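Local atomic coordinates of LEOA (Escherichia coli, PDB entry 4AUR), a protein that probably binds and hydrolyses GTP as a bacterial dynamin of enterotoxigenic strains, presumably acting on membranes as other dynamins do. Residues S8-K11 and Q12-I15; N230-L234 and T235-T239; S426-S429 and P430-K434; A463-I466 and A467-A470; K523-A526 and F527-Q531. One frame throughout, in Å; residues are numbered along the deposited sequence.

Contact 1: S8-K11 and Q12-I15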
# COMPACT_ATOMS: atom_id res chain seq x y z
N SER A 8 -9.93 4.07 36.98
CA SER A 8 -8.49 4.27 37.06
C SER A 8 -7.78 3.58 35.88
O SER A 8 -6.85 4.15 35.34
CB SER A 8 -7.97 3.73 38.37
OG SER A 8 -8.07 2.33 38.32
N ILE A 9 -8.25 2.38 35.52
CA ILE A 9 -7.76 1.62 34.37
C ILE A 9 -8.06 2.29 33.04
O ILE A 9 -7.20 2.36 32.16
CB ILE A 9 -8.39 0.21 34.27
CG1 ILE A 9 -7.79 -0.73 35.31
CG2 ILE A 9 -8.18 -0.42 32.89
CD1 ILE A 9 -8.64 -1.97 35.56
N GLU A 10 -9.31 2.73 32.87
CA GLU A 10 -9.67 3.43 31.64
C GLU A 10 -8.95 4.75 31.56
O GLU A 10 -8.53 5.12 30.48
CB GLU A 10 -11.18 3.58 31.48
CG GLU A 10 -11.88 2.25 31.18
CD GLU A 10 -11.21 1.42 30.08
OE1 GLU A 10 -10.84 1.96 29.00
OE2 GLU A 10 -11.07 0.18 30.27
N LYS A 11 -8.74 5.42 32.68
CA LYS A 11 -7.89 6.61 32.68
C LYS A 11 -6.52 6.29 32.13
O LYS A 11 -6.03 6.99 31.25
CB LYS A 11 -7.71 7.20 34.06
CG LYS A 11 -7.37 8.67 34.04
CD LYS A 11 -7.61 9.33 35.38
CE LYS A 11 -6.33 9.62 36.11
NZ LYS A 11 -6.58 9.57 37.57
N GLN A 12 -5.89 5.25 32.63
CA GLN A 12 -4.56 4.93 32.15
C GLN A 12 -4.58 4.55 30.67
O GLN A 12 -3.73 4.98 29.91
CB GLN A 12 -3.92 3.80 32.97
CG GLN A 12 -2.39 3.84 33.04
CD GLN A 12 -1.82 5.16 33.60
OE1 GLN A 12 -0.64 5.51 33.35
NE2 GLN A 12 -2.65 5.91 34.36
N ALA A 13 -5.57 3.77 30.25
CA ALA A 13 -5.58 3.39 28.84
C ALA A 13 -5.60 4.61 27.96
O ALA A 13 -4.94 4.65 26.95
CB ALA A 13 -6.76 2.49 28.53
N ALA A 14 -6.37 5.62 28.34
CA ALA A 14 -6.51 6.84 27.54
C ALA A 14 -5.22 7.63 27.51
O ALA A 14 -4.86 8.21 26.49
CB ALA A 14 -7.62 7.72 28.09
N ILE A 15 -4.53 7.66 28.64
CA ILE A 15 -3.23 8.24 28.70
C ILE A 15 -2.27 7.47 27.79
O ILE A 15 -1.55 8.08 27.01
CB ILE A 15 -2.74 8.27 30.14
CG1 ILE A 15 -3.44 9.39 30.88
CG2 ILE A 15 -1.24 8.51 30.19
CD1 ILE A 15 -3.33 9.26 32.38

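Contact 2: N230-L234 and T235-T239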
# COMPACT_ATOMS: atom_id res chain seq x y z
N ASN A 230 -38.36 -4.19 50.54
CA ASN A 230 -39.24 -4.31 51.71
C ASN A 230 -39.42 -2.97 52.43
O ASN A 230 -40.48 -2.69 52.98
CB ASN A 230 -38.77 -5.40 52.70
CG ASN A 230 -38.97 -6.83 52.19
OD1 ASN A 230 -38.96 -7.79 52.98
ND2 ASN A 230 -39.16 -6.99 50.87
N GLY A 231 -38.38 -2.14 52.42
CA GLY A 231 -38.41 -0.83 53.06
C GLY A 231 -37.48 -0.78 54.24
O GLY A 231 -37.22 0.29 54.77
N ARG A 232 -36.97 -1.94 54.63
CA ARG A 232 -36.13 -2.10 55.82
C ARG A 232 -35.00 -1.08 55.98
O ARG A 232 -34.82 -0.52 57.06
CB ARG A 232 -35.54 -3.51 55.83
CG ARG A 232 -36.54 -4.59 56.20
CD ARG A 232 -36.58 -4.76 57.71
NE ARG A 232 -37.51 -5.80 58.14
CZ ARG A 232 -37.29 -7.12 58.01
NH1 ARG A 232 -36.18 -7.59 57.46
NH2 ARG A 232 -38.21 -7.97 58.45
N GLY A 233 -34.23 -0.84 54.92
CA GLY A 233 -33.15 0.16 54.95
C GLY A 233 -31.78 -0.38 54.56
O GLY A 233 -31.55 -1.59 54.57
N LEU A 234 -30.86 0.52 54.24
CA LEU A 234 -29.53 0.13 53.75
C LEU A 234 -28.66 -0.32 54.92
O LEU A 234 -28.10 -1.41 54.89
CB LEU A 234 -28.83 1.27 53.00
CG LEU A 234 -29.49 1.97 51.80
CD1 LEU A 234 -30.06 0.95 50.84
CD2 LEU A 234 -30.56 2.98 52.25
N THR A 235 -28.57 0.54 55.94
CA THR A 235 -27.82 0.22 57.16
C THR A 235 -28.05 -1.23 57.58
O THR A 235 -27.11 -1.93 57.99
CB THR A 235 -28.23 1.13 58.32
OG1 THR A 235 -28.18 2.50 57.89
CG2 THR A 235 -27.32 0.93 59.52
N TYR A 236 -29.29 -1.69 57.45
CA TYR A 236 -29.65 -3.07 57.70
C TYR A 236 -29.19 -4.02 56.59
O TYR A 236 -28.55 -5.03 56.86
CB TYR A 236 -31.16 -3.20 57.94
CG TYR A 236 -31.74 -4.59 57.76
CD1 TYR A 236 -31.43 -5.64 58.63
CD2 TYR A 236 -32.63 -4.85 56.72
CE1 TYR A 236 -31.97 -6.91 58.45
CE2 TYR A 236 -33.19 -6.11 56.54
CZ TYR A 236 -32.86 -7.13 57.41
OH TYR A 236 -33.43 -8.36 57.20
N TRP A 237 -29.52 -3.69 55.33
CA TRP A 237 -29.24 -4.61 54.21
C TRP A 237 -27.74 -4.85 53.94
O TRP A 237 -27.34 -5.92 53.44
CB TRP A 237 -29.95 -4.16 52.94
CG TRP A 237 -31.44 -4.49 52.87
CD1 TRP A 237 -32.48 -3.61 52.90
CD2 TRP A 237 -32.04 -5.80 52.73
NE1 TRP A 237 -33.68 -4.27 52.78
CE2 TRP A 237 -33.44 -5.61 52.68
CE3 TRP A 237 -31.53 -7.10 52.66
CZ2 TRP A 237 -34.34 -6.68 52.56
CZ3 TRP A 237 -32.43 -8.16 52.53
CH2 TRP A 237 -33.82 -7.94 52.49
N PHE A 238 -26.89 -3.88 54.29
CA PHE A 238 -25.45 -4.10 54.17
C PHE A 238 -24.94 -5.15 55.15
O PHE A 238 -23.94 -5.81 54.88
CB PHE A 238 -24.66 -2.79 54.33
CG PHE A 238 -24.90 -1.78 53.24
CD1 PHE A 238 -25.30 -2.17 51.97
CD2 PHE A 238 -24.71 -0.43 53.47
CE1 PHE A 238 -25.53 -1.24 50.97
CE2 PHE A 238 -24.92 0.50 52.48
CZ PHE A 238 -25.33 0.10 51.23
N THR A 239 -25.65 -5.32 56.26
CA THR A 239 -25.30 -6.36 57.22
C THR A 239 -25.47 -7.73 56.59
O THR A 239 -24.81 -8.66 57.02
CB THR A 239 -26.14 -6.31 58.51
OG1 THR A 239 -27.47 -6.78 58.25
CG2 THR A 239 -26.18 -4.88 59.10

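Contact 3: S426-S429 and P430-K434. With SO4 (sulfate ion), chain B.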
# COMPACT_ATOMS: atom_id res chain seq x y z
N SER A 426 10.96 20.75 -5.54
CA SER A 426 11.78 19.59 -5.88
C SER A 426 10.99 18.34 -5.67
O SER A 426 11.56 17.28 -5.45
CB SER A 426 13.01 19.53 -5.00
OG SER A 426 13.73 20.73 -5.14
N LYS A 427 9.67 18.47 -5.75
CA LYS A 427 8.82 17.39 -5.38
C LYS A 427 8.95 16.28 -6.37
O LYS A 427 9.21 16.52 -7.55
CB LYS A 427 7.37 17.83 -5.28
CG LYS A 427 6.70 18.15 -6.61
CD LYS A 427 5.19 18.20 -6.50
CE LYS A 427 4.64 19.29 -7.38
NZ LYS A 427 5.08 20.63 -6.92
N ILE A 428 8.80 15.07 -5.86
CA ILE A 428 8.71 13.86 -6.62
C ILE A 428 7.22 13.54 -6.70
O ILE A 428 6.47 13.78 -5.74
CB ILE A 428 9.46 12.71 -5.90
CG1 ILE A 428 10.94 13.04 -5.75
CG2 ILE A 428 9.38 11.39 -6.66
CD1 ILE A 428 11.72 11.95 -5.02
N SER A 429 6.78 13.01 -7.83
CA SER A 429 5.37 12.67 -8.03
C SER A 429 5.23 11.53 -9.04
O SER A 429 6.18 11.20 -9.75
CB SER A 429 4.63 13.90 -8.53
OG SER A 429 4.99 14.24 -9.88
N PRO A 430 4.05 10.93 -9.14
CA PRO A 430 3.92 9.96 -10.19
C PRO A 430 4.35 10.48 -11.53
O PRO A 430 4.97 9.74 -12.30
CB PRO A 430 2.44 9.66 -10.20
CG PRO A 430 2.05 9.83 -8.78
CD PRO A 430 2.90 10.95 -8.25
N ALA A 431 4.07 11.76 -11.80
CA ALA A 431 4.40 12.31 -13.09
C ALA A 431 5.88 12.58 -13.24
O ALA A 431 6.37 12.56 -14.37
CB ALA A 431 3.58 13.55 -13.38
N THR A 432 6.62 12.81 -12.15
CA THR A 432 8.06 13.03 -12.31
C THR A 432 8.73 11.74 -12.64
O THR A 432 9.69 11.73 -13.40
CB THR A 432 8.78 13.69 -11.12
OG1 THR A 432 8.81 12.82 -9.97
CG2 THR A 432 8.14 15.02 -10.76
N LEU A 433 8.20 10.64 -12.09
CA LEU A 433 8.80 9.35 -12.24
C LEU A 433 8.35 8.80 -13.56
O LEU A 433 9.09 8.13 -14.23
CB LEU A 433 8.36 8.39 -11.14
CG LEU A 433 8.69 8.67 -9.67
CD1 LEU A 433 7.67 8.04 -8.72
CD2 LEU A 433 10.09 8.18 -9.36
N LYS A 434 7.11 9.06 -13.91
CA LYS A 434 6.61 8.62 -15.20
C LYS A 434 7.52 9.19 -16.31
O LYS A 434 7.93 8.48 -17.19
CB LYS A 434 5.18 9.07 -15.39
CG LYS A 434 4.46 8.40 -16.54
CD LYS A 434 2.94 8.43 -16.38
CE LYS A 434 2.33 9.73 -16.90
NZ LYS A 434 0.87 9.58 -17.23
S SO4 B . 3.32 22.29 -3.84
O1 SO4 B . 3.48 20.88 -3.50
O2 SO4 B . 3.82 23.02 -2.66
O3 SO4 B . 2.00 22.75 -4.28
O4 SO4 B . 4.21 22.40 -5.00

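Contact 4: A463-I466 and A467-A470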
# COMPACT_ATOMS: atom_id res chain seq x y z
N ALA A 463 43.26 -12.24 -64.97
CA ALA A 463 44.49 -11.90 -65.67
C ALA A 463 44.36 -12.33 -67.14
O ALA A 463 43.72 -13.34 -67.43
CB ALA A 463 45.67 -12.60 -65.02
N GLY A 464 44.94 -11.54 -68.05
CA GLY A 464 44.95 -11.91 -69.47
C GLY A 464 45.46 -13.34 -69.68
O GLY A 464 44.87 -14.11 -70.45
N SER A 465 46.54 -13.68 -68.98
CA SER A 465 47.14 -15.02 -69.00
C SER A 465 46.16 -16.12 -68.63
O SER A 465 46.25 -17.23 -69.16
CB SER A 465 48.34 -15.07 -68.04
OG SER A 465 48.82 -16.40 -67.85
N ILE A 466 45.24 -15.82 -67.72
CA ILE A 466 44.27 -16.80 -67.22
C ILE A 466 42.92 -16.69 -67.96
O ILE A 466 42.11 -17.63 -67.95
CB ILE A 466 44.12 -16.66 -65.69
CG1 ILE A 466 45.49 -16.91 -65.03
CG2 ILE A 466 43.08 -17.63 -65.14
CD1 ILE A 466 45.62 -16.41 -63.61
N ALA A 467 42.69 -15.57 -68.63
CA ALA A 467 41.48 -15.38 -69.42
C ALA A 467 41.39 -16.30 -70.64
O ALA A 467 40.29 -16.54 -71.16
CB ALA A 467 41.38 -13.93 -69.86
N LYS A 468 42.54 -16.79 -71.12
CA LYS A 468 42.60 -17.62 -72.34
C LYS A 468 42.20 -19.07 -72.12
O LYS A 468 41.96 -19.79 -73.09
CB LYS A 468 44.01 -17.57 -72.93
CG LYS A 468 45.05 -18.36 -72.13
CD LYS A 468 46.45 -17.80 -72.33
CE LYS A 468 47.51 -18.68 -71.68
NZ LYS A 468 48.79 -17.94 -71.51
N TRP A 469 42.16 -19.50 -70.86
CA TRP A 469 41.74 -20.86 -70.47
C TRP A 469 40.26 -20.94 -70.11
O TRP A 469 39.72 -22.04 -69.94
CB TRP A 469 42.54 -21.34 -69.27
CG TRP A 469 43.96 -21.53 -69.60
CD1 TRP A 469 45.01 -20.83 -69.12
CD2 TRP A 469 44.49 -22.48 -70.52
NE1 TRP A 469 46.17 -21.29 -69.67
CE2 TRP A 469 45.88 -22.30 -70.54
CE3 TRP A 469 43.92 -23.47 -71.33
CZ2 TRP A 469 46.72 -23.07 -71.35
CZ3 TRP A 469 44.75 -24.24 -72.13
CH2 TRP A 469 46.13 -24.03 -72.13
N ALA A 470 39.64 -19.77 -69.96
CA ALA A 470 38.25 -19.64 -69.55
C ALA A 470 37.31 -19.51 -70.74
O ALA A 470 36.21 -20.06 -70.73
CB ALA A 470 38.09 -18.44 -68.64

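Contact 5: K523-A526 and F527-Q531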
# COMPACT_ATOMS: atom_id res chain seq x y z
N LYS A 523 33.41 -6.45 -32.63
CA LYS A 523 33.16 -6.09 -34.03
C LYS A 523 31.88 -6.73 -34.43
O LYS A 523 31.02 -6.13 -35.06
CB LYS A 523 34.27 -6.61 -34.92
CG LYS A 523 35.64 -6.03 -34.63
CD LYS A 523 36.74 -6.77 -35.39
CE LYS A 523 38.12 -6.19 -35.07
NZ LYS A 523 38.15 -4.73 -35.37
N MSE A 524 31.73 -7.98 -34.02
CA MSE A 524 30.59 -8.75 -34.41
C MSE A 524 29.40 -7.97 -33.97
O MSE A 524 28.59 -7.53 -34.77
CB MSE A 524 30.67 -10.16 -33.83
CG MSE A 524 29.63 -11.02 -34.52
SE MSE A 524 28.02 -11.12 -33.38
CE MSE A 524 26.92 -9.72 -34.12
N PHE A 525 29.32 -7.73 -32.68
CA PHE A 525 28.23 -6.91 -32.16
C PHE A 525 28.09 -5.56 -32.83
O PHE A 525 26.97 -5.17 -33.12
CB PHE A 525 28.31 -6.79 -30.66
CG PHE A 525 27.74 -7.98 -29.97
CD1 PHE A 525 26.39 -8.21 -30.03
CD2 PHE A 525 28.55 -8.87 -29.32
CE1 PHE A 525 25.84 -9.31 -29.42
CE2 PHE A 525 28.02 -9.97 -28.70
CZ PHE A 525 26.66 -10.19 -28.75
N ALA A 526 29.19 -4.87 -33.11
CA ALA A 526 29.09 -3.50 -33.65
C ALA A 526 28.51 -3.43 -35.06
O ALA A 526 28.04 -2.39 -35.47
CB ALA A 526 30.45 -2.82 -33.64
N PHE A 527 28.56 -4.55 -35.78
CA PHE A 527 28.15 -4.62 -37.16
C PHE A 527 26.75 -5.21 -37.33
O PHE A 527 25.96 -4.71 -38.14
CB PHE A 527 29.17 -5.48 -37.93
CG PHE A 527 29.15 -5.26 -39.40
CD1 PHE A 527 29.90 -4.24 -39.98
CD2 PHE A 527 28.39 -6.09 -40.24
CE1 PHE A 527 29.88 -4.03 -41.35
CE2 PHE A 527 28.37 -5.88 -41.62
CZ PHE A 527 29.12 -4.85 -42.17
N PHE A 528 26.45 -6.26 -36.57
CA PHE A 528 25.19 -6.97 -36.70
C PHE A 528 24.15 -6.67 -35.63
O PHE A 528 23.00 -7.11 -35.76
CB PHE A 528 25.45 -8.47 -36.70
CG PHE A 528 26.40 -8.92 -37.78
CD1 PHE A 528 25.92 -9.24 -39.04
CD2 PHE A 528 27.75 -9.03 -37.53
CE1 PHE A 528 26.77 -9.65 -40.04
CE2 PHE A 528 28.61 -9.44 -38.53
CZ PHE A 528 28.12 -9.75 -39.79
N ALA A 529 24.52 -5.97 -34.57
CA ALA A 529 23.63 -5.78 -33.41
C ALA A 529 24.06 -4.68 -32.44
O ALA A 529 24.12 -4.91 -31.24
CB ALA A 529 23.52 -7.10 -32.68
N PRO A 530 24.38 -3.48 -32.95
CA PRO A 530 24.81 -2.38 -32.11
C PRO A 530 23.77 -1.89 -31.10
O PRO A 530 24.16 -1.39 -30.01
CB PRO A 530 25.13 -1.27 -33.11
CG PRO A 530 24.46 -1.65 -34.38
CD PRO A 530 24.51 -3.14 -34.38
N GLN A 531 22.48 -2.01 -31.43
CA GLN A 531 21.46 -1.53 -30.50
C GLN A 531 21.41 -2.26 -29.16
O GLN A 531 20.87 -1.73 -28.19
CB GLN A 531 20.07 -1.50 -31.13
CG GLN A 531 19.61 -2.79 -31.74
CD GLN A 531 19.82 -2.81 -33.23
OE1 GLN A 531 19.43 -1.85 -33.93
NE2 GLN A 531 20.43 -3.89 -33.74

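Contact 1: S8-K11 and Q12-I15
I15 lays its CG1 branch over the K11 carbonyl one helical turn back, with I15 CG1 3.6 Å from K11 O. CG1 stands beside the backbone N of I15 (chi1 -76°), which sends the longer branch back toward the preceding turn. From there I15 CD1 comes alongside the K11 chain, 4.4 Å from K11 CG, a loose apolar contact between positions i and i+4. K11 itself runs out past this point. Its CG lies anti to the backbone N and the chain bends at chi3 (105°), while the ammonium makes weak hydrogen bonds to the carbonyls of E50 and D52. On another flank of the helix the E10 side chain is bent at chi2. Its carboxylate oxygen E10 OE1 lies 4.1 Å from A13 CB, a methyl; this is proximity without a polar bond. Beneath the side chains the backbone is regular. The amides of Q12, A13, A14 and I15 each donate to the carbonyl four residues earlier, from A13 N to I9 O at 2.9 Å to I15 N to K11 O at 3.1 Å. All four bonds are fairly straight, as expected in the middle of an alpha-helix, and they pair the backbone N-H and C=O groups of this turn. S8 OG turns backward instead, bonded to the K5 carbonyl. The stretch belongs to helix 3-30. I15 packs on I46 and I49 of helix 38-51, and K11 on I49, whereas E10 touches K262, V265 and P266 of helix 250-273, and K11 also reaches L269 there. The two short segments thus lie between two neighbouring helices.

Contact 2: N230-L234 and T235-T239
Between R232 and Y236 the contact is mostly carbon on ring. R232 CB approaches the Y236 ring obliquely, 3.3 Å from Y236 CD2, and the arginine chain, bent at chi2 (-88°), continues past Y236 CE2. This carries the guanidinium to the phenol end, where its edge meets the ring with the two planes 79° apart. R232 NH1 lies 2.9 Å from Y236 OH, but the angle is too poor for a hydrogen bond; the hydroxyl is bonded to K240 instead. A second apolar pairing joins L234 CB to F238 CE2 at 4.0 Å, and L234, T235 and F238 all touch V77. The L234 carbonyl lies over one face of the F238 ring. The Y236 ring is itself set above W237, with Y236 CE2 over the centre of the indole. These groups flank the start of the short helix 234-237, with G233 at the N-cap. Its backbone angles (125/164) suit glycine. Preceding it is the loop after strand 221-224, whose N230 N makes a weak bond to D180 of an N-K-x-D sequence, probably the guanine-recognition motif of the GTPase fold. Backbone hydrogen bonds make up the polar part: F238 N donates to L234 O at 2.8 Å, while a bond from W237 N to G233 O is doubtful because the place of that oxygen is less sure. The indole N-H is used further back, bonded by W237 NE1 to the P229 carbonyl.

Contact 3: S426-S429 and P430-K434
S429 and P430 share the flat group that matters here, the peptide unit between them; no aromatic ring, side-chain amide or guanidinium takes part. At the oxygen end of this plane L433 N arrives nearly head-on, donating to S429 O at 3.1 Å, and T432 N adds a weak bond to the same oxygen. At the nitrogen end the proline ring closes onto the backbone, so the first turn of the helix has one amide hydrogen fewer to satisfy. The side chains of S429 and T432 then answer each other in a capping box. S429 OG sits between its own backbone N and carbonyl carbon (chi1 70°), which holds it where T432 N can donate to it at 3.1 Å. T432 OG1, set the same way, accepts from S429 N at 3.0 Å in an almost straight bond of 170°. T432 CG2 rests beside the S429 hydroxyl, 3.4 Å from S429 OG. The E412 carboxylate bonds both S429 OG and A431 N, a negative group at the helix start that would probably be favoured by the helix dipole. The apolar part is small: I428 CG2 meets L433 CG at 4.1 Å, the two chains crossing at a slant. Away from the cap, K427 NZ binds sulfate O4 at 2.8 Å as well as the G424 carbonyl; the sulfate, probably from the crystallisation liquor, is also held by G424 N. The cap opens helix 430-447, where L433 rests on L407 of helix 368-408 and on I549 of helix 547-567, while I428 touches N552 of that last helix.

Contact 4: A463-I466 and A467-A470
K468 lays its side chain along the S465 carbonyl oxygen of the preceding turn. From CB the chain leaves with CG lodged between the backbone N and the carbonyl carbon of K468 (chi1 73°), which turns it back toward S465. K468 CG comes 3.4 Å from S465 O and, on another flank, stands above one face of the W469 indole, displaced toward its rim. Beyond CG the chain is extended: K468 CD and then CE each pass S465 O at 3.2 Å, and K468 NZ ends 3.5 Å from S465 O. S465 OG is 4.0 Å from K468 NZ, a distance at which the two do not bond. The ammonium finds its polar partners elsewhere, in a salt bridge to E495 and a hydrogen bond to Y487 OH. Under the lysine the backbone is only loosely helical. A467 N donates to A463 O at 2.7 Å, and I466 N uses that same oxygen; further on, A467 N to G464 O and W469 N to I466 O (3.5 Å) are weak. The short helix 464-467 is thus weakly bonded. I466 leans on V499 and S502 of helix 489-518, and W469 packs on L348, I479 and Y487. Chemically, K468 CG, CD and CE run past the S465 carbonyl, while the ammonium is paired beyond it: the E495 carboxylate takes K468 NZ and, weakly, W469 NE1, so one acidic group of helix 489-518 probably anchors both side chains of this turn and would be expected to keep the lysine charged.

Contact 5: K523-A526 and F527-Q531
F528 N and F527 N both donate to the M524 carbonyl, which therefore takes two hydrogen bonds at 3.1 Å each. The first is nearly straight on, with M524 O facing F528 N at a C=O...N angle of 175°; F527 N stands well above the carbonyl plane and also reaches K523 O weakly. One residue on, A529 N still bonds to F525 O at 3.0 Å, but A529 leaves the helical angles (phi/psi -166/49), and P530 N has no hydrogen to continue the pattern. Among the side chains, selenomethionine M524 crosses F528 at about a right angle. With the chain turned away from its backbone N and bent at chi2 (-98°), M524 CE swings back to 3.2 Å from F528 CB and 3.6 Å from F528 CD2. One face of the F528 ring is overlaid by F527 CD2, 3.6 Å above its centre, while the M524 carbonyl is at the ring edge. On the next flank the methyl A529 CB approaches the edge of the F525 ring, 4.1 Å from F525 CD1. Beyond the two segments, M524 touches V321 and A325 of helix 275-343, F528 meets F381 of helix 368-408, and F527 makes a cation-pi contact with K453. The arrangement is a helix break: helix 521-528 ends at F528, A529 breaks the helical angles, and helix 530-544 follows from P530, within the long helical bundle characteristic of dynamin-like proteins.

All five contacts are local, but they mark different places along an elongated chain. Contacts 1 and 2 lie toward the GTPase end, with centres about 35 Å apart; contact 4 is far along the helical part, its centre about 145 Å from that of contact 2. Contact 2 is a surface contact and the others are partly buried. Only contact 1 is uninterrupted helix. Contacts 2 and 3 are helix starts, one resting on an N-cap glycine and aromatic rings, the other on a capping box. Contact 5 is a helix break and contact 4 a weakly bonded helical turn; both pack on helix 489-518, contact 4 through a lysine salt bridge and I466, contact 5 through aromatic and selenomethionine side chains.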